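Local atomic coordinates of conserved exported protein (Bacteroides fragilis, PDB entry 3CLW), a protein that probably hydrolyses O-glycosidic bonds as a member of glycoside hydrolase family 30, though its precise function is unknown. Residues 294-297 with 298-302. Residues are numbered along the deposited sequence; the frame is centred on the assembly and turned at random.
Sequences RIHK and ELSAN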
loop_
_atom_site.group_PDB
_atom_site.type_symbol
_atom_site.label_atom_id
_atom_site.label_comp_id
_atom_site.label_asym_id
_atom_site.label_seq_id
_atom_site.Cartn_x
_atom_site.Cartn_y
_atom_site.Cartn_z
ATOM N N ARG A 294 10.954 0.619 -16.248
ATOM C CA ARG A 294 12.071 -0.284 -16.038
ATOM C C ARG A 294 11.679 -1.527 -15.230
ATOM O O ARG A 294 12.117 -2.647 -15.546
ATOM C CB ARG A 294 13.233 0.440 -15.374
ATOM C CG ARG A 294 14.548 -0.275 -15.655
ATOM C CD ARG A 294 15.681 0.383 -14.960
ATOM N NE ARG A 294 16.856 -0.476 -14.966
ATOM C CZ ARG A 294 17.992 -0.199 -14.350
ATOM N NH1 ARG A 294 18.128 0.932 -13.682
ATOM N NH2 ARG A 294 19.005 -1.058 -14.425
ATOM N N ILE A 295 10.830 -1.326 -14.213
ATOM C CA ILE A 295 10.364 -2.414 -13.366
ATOM C C ILE A 295 9.708 -3.480 -14.222
ATOM O O ILE A 295 10.082 -4.652 -14.156
ATOM C CB ILE A 295 9.356 -1.937 -12.262
ATOM C CG1 ILE A 295 10.041 -0.962 -11.274
ATOM C CG2 ILE A 295 8.742 -3.138 -11.557
ATOM C CD1 ILE A 295 9.101 -0.421 -10.191
ATOM N N HIS A 296 8.723 -3.062 -15.012
ATOM C CA HIS A 296 8.004 -3.978 -15.871
ATOM C C HIS A 296 8.898 -4.656 -16.938
ATOM O O HIS A 296 8.766 -5.850 -17.190
ATOM C CB HIS A 296 6.839 -3.271 -16.540
ATOM C CG HIS A 296 5.989 -4.181 -17.356
ATOM N ND1 HIS A 296 5.450 -5.341 -16.846
ATOM C CD2 HIS A 296 5.617 -4.128 -18.658
ATOM C CE1 HIS A 296 4.759 -5.954 -17.792
ATOM N NE2 HIS A 296 4.855 -5.245 -18.904
ATOM N N LYS A 297 9.807 -3.888 -17.536
ATOM C CA LYS A 297 10.747 -4.418 -18.526
ATOM C C LYS A 297 11.585 -5.546 -17.900
ATOM O O LYS A 297 11.559 -6.667 -18.394
ATOM C CB LYS A 297 11.640 -3.311 -19.098
ATOM C CG LYS A 297 12.504 -3.730 -20.338
ATOM C CD LYS A 297 13.964 -3.213 -20.238
ATOM C CE LYS A 297 14.061 -1.725 -19.815
ATOM N NZ LYS A 297 15.445 -1.208 -19.365
ATOM N N GLU A 298 12.276 -5.258 -16.797
ATOM C CA GLU A 298 13.151 -6.250 -16.148
ATOM C C GLU A 298 12.380 -7.380 -15.515
ATOM O O GLU A 298 12.767 -8.531 -15.630
ATOM C CB GLU A 298 14.038 -5.643 -15.060
ATOM C CG GLU A 298 14.833 -4.416 -15.444
ATOM C CD GLU A 298 15.785 -4.643 -16.562
ATOM O OE1 GLU A 298 16.253 -3.626 -17.145
ATOM O OE2 GLU A 298 16.062 -5.829 -16.863
ATOM N N LEU A 299 11.298 -7.048 -14.809
ATOM C CA LEU A 299 10.530 -8.093 -14.111
ATOM C C LEU A 299 9.820 -9.027 -15.070
ATOM O O LEU A 299 9.778 -10.222 -14.826
ATOM C CB LEU A 299 9.548 -7.513 -13.076
ATOM C CG LEU A 299 8.992 -8.431 -11.989
ATOM C CD1 LEU A 299 10.060 -9.256 -11.257
ATOM C CD2 LEU A 299 8.155 -7.603 -10.998
ATOM N N SER A 300 9.245 -8.511 -16.144
ATOM C CA SER A 300 8.479 -9.401 -17.030
ATOM C C SER A 300 9.369 -10.352 -17.879
ATOM O O SER A 300 8.907 -11.381 -18.365
ATOM C CB SER A 300 7.518 -8.605 -17.908
ATOM O OG SER A 300 8.243 -7.829 -18.848
ATOM N N ALA A 301 10.645 -10.018 -18.040
ATOM C CA ALA A 301 11.572 -10.915 -18.752
ATOM C C ALA A 301 12.137 -12.045 -17.853
ATOM O O ALA A 301 12.996 -12.807 -18.287
ATOM C CB ALA A 301 12.702 -10.099 -19.412
ATOM N N ASN A 302 11.644 -12.182 -16.617
ATOM C CA ASN A 302 12.112 -13.265 -15.737
ATOM C C ASN A 302 11.530 -14.648 -16.077
ATOM O O ASN A 302 11.954 -15.673 -15.523
ATOM C CB ASN A 302 11.920 -12.883 -14.250
ATOM C CG ASN A 302 10.551 -13.258 -13.686
ATOM O OD1 ASN A 302 9.580 -13.405 -14.404
ATOM N ND2 ASN A 302 10.494 -13.432 -12.376
#
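Ser300 and His296 meet near the C-terminal end of helix 285-300, the helix that joins strands 270-276 and 307-310 as a beta-alpha-beta unit of the TIM-barrel domain assigned to this family. The tight part is the backbone with its inward side. Glu298 N bonds to Arg294 O at 2.9 Å, and Leu299 N bonds to Ile295 O at 2.8 Å. On that side Ile295 and Leu299 are buried and both pack on Phe308 of strand 307-310, fastening the helix end to the barrel strand.

The outer side is looser. The Glu298 side chain bends back at chi2 and crosses that of Arg294 at a slant, its CG set beside its own backbone N (chi1 -51°) and 3.2 Å from Arg294 O. From there Glu298 OE1 faces two cations: Lys297 NZ at 3.4 Å, a weak bond within a salt bridge, and Arg294 NE at 3.9 Å, a long one. Glu298 OE1 lies at the edge of the guanidinium, in its plane, while the carboxylate plane is turned 74° from it, so the pairing is not a flat two-pronged one. Glu298 OE2 is engaged by His253 NE2, while Arg294 makes a cation-pi contact with Phe239; these ties join the network to helix 251-256 and to the loop that carries Phe239.

The bond from Ala301 N to Lys297 O is weak. His296 O, by contrast, accepts two bonds from one residue, Ser300 N at 2.9 Å and the hydroxyl from the opposite face of the carbonyl plane. Ser300 OG, placed between its backbone N and carbonyl carbon (chi1 68°), reaches His296 O at 2.6 Å.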